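Local structure of malonate decarboxylase subunit alpha (Acinetobacter baumannii ATCC 17978, 6MPR) at residues Ala250-Arg255 with Glu528-Arg533; Gly40-Thr45 with Ala166-Asn171. The protein probably acts as the acyl-carrier-protein transferase subunit of malonate decarboxylase, exchanging the acetyl and malonyl groups carried by the enzyme's carrier protein. One frame throughout, in Å; residues are numbered along the deposited sequence.

Contact 1: Ala250-Arg255 with Glu528-Arg533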
ATOM      1  N   ALA A 250      10.982 -20.457  19.032  1.00 13.87           N
ATOM      2  CA  ALA A 250      11.887 -19.747  18.129  1.00 13.35           C
ATOM      3  C   ALA A 250      12.771 -20.716  17.344  1.00 14.77           C
ATOM      4  O   ALA A 250      13.018 -20.510  16.148  1.00 13.60           O
ATOM      5  CB  ALA A 250      12.739 -18.763  18.930  1.00 13.23           C
ATOM      6  N   MET A 251      13.249 -21.783  17.991  1.00 14.34           N
ATOM      7  CA  MET A 251      14.019 -22.795  17.269  1.00 14.70           C
ATOM      8  C   MET A 251      13.191 -23.435  16.159  1.00 14.67           C
ATOM      9  O   MET A 251      13.682 -23.636  15.041  1.00 14.59           O
ATOM     10  CB  MET A 251      14.521 -23.877  18.229  1.00 15.54           C
ATOM     11  CG  MET A 251      15.663 -23.440  19.140  1.00 19.82           C
ATOM     12  SD  MET A 251      15.874 -24.580  20.525  1.00 18.57           S
ATOM     13  CE  MET A 251      17.104 -25.724  19.890  1.00 17.32           C
ATOM     14  N   MET A 252      11.941 -23.791  16.459  1.00 14.83           N
ATOM     15  CA  MET A 252      11.078 -24.394  15.446  1.00 17.35           C
ATOM     16  C   MET A 252      10.753 -23.419  14.315  1.00 14.89           C
ATOM     17  O   MET A 252      10.672 -23.829  13.151  1.00 15.45           O
ATOM     18  CB  MET A 252       9.806 -24.917  16.110  1.00 16.62           C
ATOM     19  CG  MET A 252      10.088 -26.094  17.045  1.00 19.16           C
ATOM     20  SD  MET A 252       8.586 -26.981  17.514  1.00 21.88           S
ATOM     21  CE  MET A 252       7.859 -25.837  18.684  1.00 17.49           C
ATOM     22  N   ALA A 253      10.552 -22.130  14.629  1.00 13.57           N
ATOM     23  CA  ALA A 253      10.367 -21.140  13.574  1.00 12.92           C
ATOM     24  C   ALA A 253      11.567 -21.093  12.634  1.00 14.71           C
ATOM     25  O   ALA A 253      11.403 -21.022  11.412  1.00 12.65           O
ATOM     26  CB  ALA A 253      10.109 -19.753  14.177  1.00 15.18           C
ATOM     27  N   ILE A 254      12.779 -21.120  13.180  1.00 15.52           N
ATOM     28  CA  ILE A 254      13.969 -20.960  12.344  1.00 12.95           C
ATOM     29  C   ILE A 254      14.188 -22.189  11.481  1.00 16.90           C
ATOM     30  O   ILE A 254      14.440 -22.094  10.275  1.00 15.44           O
ATOM     31  CB  ILE A 254      15.200 -20.670  13.216  1.00 14.41           C
ATOM     32  CG1 ILE A 254      15.060 -19.285  13.839  1.00 13.59           C
ATOM     33  CG2 ILE A 254      16.476 -20.817  12.380  1.00 13.37           C
ATOM     34  CD1 ILE A 254      16.073 -18.952  14.925  1.00 15.13           C
ATOM     35  N   ARG A 255      14.115 -23.362  12.096  1.00 17.43           N
ATOM     36  CA  ARG A 255      14.370 -24.613  11.399  1.00 15.77           C
ATOM     37  C   ARG A 255      13.182 -25.015  10.530  1.00 20.59           C
ATOM     38  O   ARG A 255      13.343 -25.352   9.350  1.00 17.24           O
ATOM     39  CB  ARG A 255      14.687 -25.678  12.444  1.00 21.42           C
ATOM     40  CG  ARG A 255      14.985 -27.051  11.913  1.00 25.74           C
ATOM     41  CD  ARG A 255      16.443 -27.192  11.529  1.00 32.55           C
ATOM     42  NE  ARG A 255      16.742 -28.566  11.152  1.00 42.38           N
ATOM     43  CZ  ARG A 255      17.785 -28.929  10.415  1.00 51.04           C
ATOM     44  NH1 ARG A 255      18.633 -28.013   9.961  1.00 41.30           N
ATOM     45  NH2 ARG A 255      17.974 -30.209  10.123  1.00 57.39           N
ATOM     46  N   GLU A 528      10.733 -33.045  17.875  1.00 22.79           N
ATOM     47  CA  GLU A 528      11.595 -34.166  17.501  1.00 27.82           C
ATOM     48  C   GLU A 528      11.711 -34.322  15.986  1.00 28.71           C
ATOM     49  O   GLU A 528      12.775 -34.717  15.486  1.00 29.24           O
ATOM     50  CB  GLU A 528      11.081 -35.464  18.126  1.00 35.60           C
ATOM     51  CG  GLU A 528       9.571 -35.592  18.148  1.00 41.99           C
ATOM     52  CD  GLU A 528       8.983 -35.353  19.534  1.00 47.31           C
ATOM     53  OE1 GLU A 528       8.607 -36.353  20.184  1.00 53.36           O
ATOM     54  OE2 GLU A 528       8.911 -34.174  19.972  1.00 28.14           O
ATOM     55  N   ASP A 529      10.640 -34.016  15.242  1.00 23.93           N
ATOM     56  CA  ASP A 529      10.657 -34.117  13.784  1.00 25.11           C
ATOM     57  C   ASP A 529      11.577 -33.097  13.134  1.00 26.28           C
ATOM     58  O   ASP A 529      11.903 -33.241  11.952  1.00 24.13           O
ATOM     59  CB  ASP A 529       9.245 -33.940  13.210  1.00 23.68           C
ATOM     60  CG  ASP A 529       8.235 -34.909  13.808  1.00 29.65           C
ATOM     61  OD1 ASP A 529       8.541 -36.110  13.913  1.00 24.95           O
ATOM     62  OD2 ASP A 529       7.120 -34.473  14.169  1.00 21.44           O
ATOM     63  N   LEU A 530      11.978 -32.054  13.859  1.00 20.90           N
ATOM     64  CA  LEU A 530      12.928 -31.078  13.350  1.00 16.56           C
ATOM     65  C   LEU A 530      14.322 -31.267  13.937  1.00 21.92           C
ATOM     66  O   LEU A 530      15.186 -30.406  13.745  1.00 24.84           O
ATOM     67  CB  LEU A 530      12.426 -29.657  13.629  1.00 24.58           C
ATOM     68  CG  LEU A 530      11.068 -29.257  13.041  1.00 26.26           C
ATOM     69  CD1 LEU A 530      10.580 -27.965  13.668  1.00 24.51           C
ATOM     70  CD2 LEU A 530      11.134 -29.117  11.518  1.00 18.96           C
ATOM     71  N   GLY A 531      14.554 -32.365  14.651  1.00 27.10           N
ATOM     72  CA  GLY A 531      15.835 -32.572  15.304  1.00 22.66           C
ATOM     73  C   GLY A 531      16.042 -31.729  16.542  1.00 28.17           C
ATOM     74  O   GLY A 531      17.186 -31.428  16.898  1.00 32.57           O
ATOM     75  N   ILE A 532      14.966 -31.338  17.217  1.00 22.22           N
ATOM     76  CA  ILE A 532      15.058 -30.439  18.361  1.00 21.89           C
ATOM     77  C   ILE A 532      14.660 -31.201  19.615  1.00 28.04           C
ATOM     78  O   ILE A 532      13.549 -31.737  19.702  1.00 34.24           O
ATOM     79  CB  ILE A 532      14.190 -29.189  18.166  1.00 18.73           C
ATOM     80  CG1 ILE A 532      14.713 -28.383  16.985  1.00 20.27           C
ATOM     81  CG2 ILE A 532      14.196 -28.330  19.425  1.00 26.35           C
ATOM     82  CD1 ILE A 532      13.766 -27.287  16.514  1.00 19.50           C
ATOM     83  N   ARG A 533      15.572 -31.249  20.585  1.00 22.27           N
ATOM     84  CA  ARG A 533      15.264 -31.727  21.922  1.00 21.32           C
ATOM     85  C   ARG A 533      14.795 -30.555  22.771  1.00 26.87           C
ATOM     86  O   ARG A 533      15.423 -29.491  22.772  1.00 25.79           O
ATOM     87  CB  ARG A 533      16.491 -32.393  22.555  1.00 25.02           C
TER

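Contact 2: Gly40-Thr45 with Ala166-Asn171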
ATOM      1  N   GLY A  40       2.412  35.055  12.490  1.00 26.93           N
ATOM      2  CA  GLY A  40       2.504  34.320  11.250  1.00 20.73           C
ATOM      3  C   GLY A  40       2.050  32.885  11.432  1.00 23.73           C
ATOM      4  O   GLY A  40       0.924  32.625  11.874  1.00 18.83           O
ATOM      5  N   VAL A  41       2.944  31.945  11.113  1.00 17.54           N
ATOM      6  CA  VAL A  41       2.654  30.529  11.266  1.00 16.82           C
ATOM      7  C   VAL A  41       2.669  30.100  12.734  1.00 15.94           C
ATOM      8  O   VAL A  41       2.062  29.081  13.082  1.00 14.97           O
ATOM      9  CB  VAL A  41       3.678  29.725  10.429  1.00 23.37           C
ATOM     10  CG1 VAL A  41       3.439  28.246  10.536  1.00 24.43           C
ATOM     11  CG2 VAL A  41       3.635  30.165   8.963  1.00 29.69           C
ATOM     12  N   VAL A  42       3.330  30.852  13.609  1.00 16.80           N
ATOM     13  CA  VAL A  42       3.611  30.392  14.968  1.00 16.67           C
ATOM     14  C   VAL A  42       2.474  30.796  15.901  1.00 19.16           C
ATOM     15  O   VAL A  42       2.233  31.986  16.123  1.00 19.61           O
ATOM     16  CB  VAL A  42       4.952  30.948  15.473  1.00 19.61           C
ATOM     17  CG1 VAL A  42       5.265  30.393  16.850  1.00 19.91           C
ATOM     18  CG2 VAL A  42       6.076  30.629  14.490  1.00 18.78           C
ATOM     19  N   ILE A  43       1.792  29.804  16.457  1.00 15.29           N
ATOM     20  CA  ILE A  43       0.808  30.029  17.522  1.00 15.02           C
ATOM     21  C   ILE A  43       1.544  30.114  18.853  1.00 15.53           C
ATOM     22  O   ILE A  43       2.294  29.188  19.188  1.00 15.53           O
ATOM     23  CB  ILE A  43      -0.206  28.896  17.568  1.00 14.10           C
ATOM     24  CG1 ILE A  43      -0.922  28.699  16.237  1.00 13.63           C
ATOM     25  CG2 ILE A  43      -1.188  29.118  18.722  1.00 15.55           C
ATOM     26  CD1 ILE A  43      -1.631  27.350  16.188  1.00 12.88           C
ATOM     27  N   PRO A  44       1.348  31.171  19.638  1.00 16.06           N
ATOM     28  CA  PRO A  44       1.899  31.187  20.999  1.00 16.50           C
ATOM     29  C   PRO A  44       1.351  30.018  21.797  1.00 16.72           C
ATOM     30  O   PRO A  44       0.170  29.684  21.709  1.00 18.96           O
ATOM     31  CB  PRO A  44       1.426  32.533  21.560  1.00 21.32           C
ATOM     32  CG  PRO A  44       1.138  33.355  20.360  1.00 17.35           C
ATOM     33  CD  PRO A  44       0.630  32.417  19.322  1.00 16.46           C
ATOM     34  N   THR A  45       2.238  29.361  22.550  1.00 17.38           N
ATOM     35  CA  THR A  45       1.850  28.157  23.279  1.00 19.81           C
ATOM     36  C   THR A  45       0.634  28.409  24.156  1.00 21.43           C
ATOM     37  O   THR A  45      -0.288  27.588  24.213  1.00 17.34           O
ATOM     38  CB  THR A  45       3.032  27.669  24.114  1.00 20.90           C
ATOM     39  OG1 THR A  45       4.137  27.445  23.236  1.00 16.91           O
ATOM     40  CG2 THR A  45       2.704  26.367  24.852  1.00 24.93           C
ATOM     41  N   ALA A 166      10.456  23.013  14.149  1.00 15.03           N
ATOM     42  CA  ALA A 166       9.940  23.783  13.029  1.00 13.04           C
ATOM     43  C   ALA A 166      10.720  25.081  12.922  1.00 13.65           C
ATOM     44  O   ALA A 166      11.220  25.607  13.920  1.00 12.54           O
ATOM     45  CB  ALA A 166       8.450  24.108  13.172  1.00 10.69           C
ATOM     46  N   ASP A 167      10.821  25.591  11.699  1.00 13.91           N
ATOM     47  CA  ASP A 167      11.268  26.961  11.517  1.00 12.38           C
ATOM     48  C   ASP A 167      10.026  27.856  11.471  1.00 16.96           C
ATOM     49  O   ASP A 167       8.899  27.382  11.620  1.00 15.14           O
ATOM     50  CB  ASP A 167      12.142  27.083  10.271  1.00 12.62           C
ATOM     51  CG  ASP A 167      11.372  26.889   8.968  1.00 22.61           C
ATOM     52  OD1 ASP A 167      10.122  26.848   8.964  1.00 18.92           O
ATOM     53  OD2 ASP A 167      12.041  26.776   7.926  1.00 18.06           O
ATOM     54  N   ARG A 168      10.219  29.152  11.237  1.00 18.76           N
ATOM     55  CA  ARG A 168       9.088  30.073  11.289  1.00 18.57           C
ATOM     56  C   ARG A 168       8.282  30.108   9.996  1.00 23.10           C
ATOM     57  O   ARG A 168       7.285  30.838   9.919  1.00 26.01           O
ATOM     58  CB  ARG A 168       9.566  31.474  11.666  1.00 21.56           C
ATOM     59  CG  ARG A 168      10.133  31.521  13.070  1.00 21.66           C
ATOM     60  CD  ARG A 168      10.435  32.940  13.495  1.00 21.23           C
ATOM     61  NE  ARG A 168      10.835  32.996  14.890  1.00 24.89           N
ATOM     62  CZ  ARG A 168       9.990  33.181  15.901  1.00 26.23           C
ATOM     63  NH1 ARG A 168       8.688  33.313  15.661  1.00 19.16           N
ATOM     64  NH2 ARG A 168      10.446  33.219  17.146  1.00 32.77           N
ATOM     65  N   GLN A 169       8.671  29.330   8.995  1.00 21.28           N
ATOM     66  CA  GLN A 169       7.847  29.152   7.811  1.00 20.62           C
ATOM     67  C   GLN A 169       6.914  27.952   7.923  1.00 16.16           C
ATOM     68  O   GLN A 169       5.973  27.843   7.131  1.00 16.74           O
ATOM     69  CB  GLN A 169       8.732  28.990   6.573  1.00 20.81           C
ATOM     70  CG  GLN A 169       9.331  30.288   6.075  1.00 32.05           C
ATOM     71  CD  GLN A 169       8.280  31.186   5.466  1.00 43.47           C
ATOM     72  OE1 GLN A 169       7.810  30.934   4.359  1.00 53.04           O
ATOM     73  NE2 GLN A 169       7.886  32.227   6.195  1.00 47.52           N
ATOM     74  N   GLY A 170       7.156  27.054   8.873  1.00 14.31           N
ATOM     75  CA  GLY A 170       6.385  25.834   8.990  1.00 15.37           C
ATOM     76  C   GLY A 170       7.023  24.594   8.400  1.00 12.68           C
ATOM     77  O   GLY A 170       6.361  23.556   8.338  1.00 13.11           O
ATOM     78  N   ASN A 171       8.272  24.669   7.940  1.00 13.05           N
ATOM     79  CA  ASN A 171       9.023  23.450   7.644  1.00 12.81           C
ATOM     80  C   ASN A 171       9.197  22.630   8.921  1.00 10.03           C
ATOM     81  O   ASN A 171       9.542  23.177   9.969  1.00 12.29           O
ATOM     82  CB  ASN A 171      10.397  23.797   7.069  1.00 13.01           C
ATOM     83  CG  ASN A 171      10.322  24.439   5.699  1.00 16.01           C
ATOM     84  OD1 ASN A 171       9.871  23.815   4.733  1.00 15.88           O
ATOM     85  ND2 ASN A 171      10.808  25.678   5.595  1.00 15.42           N
TER
HETATM   86  O   HOH W   1       5.656  32.730  10.073  1.00 28.24           O

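Contact 1: Ala250-Arg255 with Glu528-Arg533
The guanidinium of Arg-255 is the flat group here, and Leu-530 O comes up to it obliquely, 3.5 Å from NE, without making a hydrogen bond. Its charge is directed elsewhere: NH1 makes a salt bridge to Glu-259, one turn further along helix 244-261. What Arg-255 brings to Leu-530 is mainly its aliphatic stem, which runs past the leucine in the opposite direction, CG lying 4.0 Å from Leu-530 CB. With CG trans to the backbone N (chi1 -180°) and a bend at chi2 (85°), the stem passes alongside the end of the 3-10 segment 528-530. Apolar contacts make up the rest. Ile-532 CD1 reaches the helix between two methionines, 3.9 Å from Met-251 CB and 3.9 Å from Met-252 CG. The bent Met-251 chain also brings its CE to within 3.9 Å of Ile-532 CG2. Met-252 meets Leu-530 at about a right angle, CG to CD1 3.9 Å. Tyr-284 of helix 272-287 touches Ile-532, and Leu-476 of strand 474-477 touches Met-252. The loop after strand 524-525, at the edge of the mixed sheet, is thus packed onto helix 244-261 by dispersion and exclusion of water, with the ionic group kept at the partly exposed border.

Contact 2: Gly40-Thr45 with Ala166-Asn171
Val-41 has CG1 trans to its backbone N (chi1 -180°), which sets CG1 against Gly-170 and CG2 against the peptide oxygens of a type I beta turn, Asp-167 to Gly-170. CG2 lies 3.8 Å from Gln-169 O, whereas CG1 is 4.1 Å from Gly-170 CA. Val-42 holds the same rotamer and turns its CG2 toward the end of the extended Arg-168 chain, 3.9 Å from NH1, meeting the guanidinium obliquely. That group has its ionic partner outside the two segments, in a salt bridge from NE to Asp-204. A water accepts from Val-41 N at 3.0 Å; its approach to Arg-168 O, 2.5 Å, is short enough to be doubtful. Asp-167 forms an Asx turn: its OD1 takes the backbone N of Gln-169 from above the carboxylate plane, with weak bonds from Gly-170 N and Asn-171 N besides. The loop thus packs against Val-41 and the start of the short, weakly bonded strand 42-43, outermost in this chain's parallel sheet. Asp-167 OD2 is gripped on its syn side by Asn-171 ND2 at 2.9 Å, the N-H pointing almost straight at the oxygen (170°).

In the fold
From the N terminus, helix 22-34 leads to 40-45, whose strand 42-43 borders the parallel sheet beside strand 221-224. The chain then builds strands 61-64 to 158-163 of that sheet before contact 2 closes a loop of 120 intervening residues at the turn between strands 165-166 and 172-173. Strands 194-199 and 221-224 complete the sheet before contact 1 opens on helix 244-261; it closes after 272 residues, beyond strand 524-525 at the edge of the mixed sheet. The two loops follow in series, neither nested nor crossed. Contact 2 ties the border of the parallel sheet to the 167-170 turn; contact 1 joins helix 244-261 to the loop after strand 524-525. Their centres lie 57 Å apart.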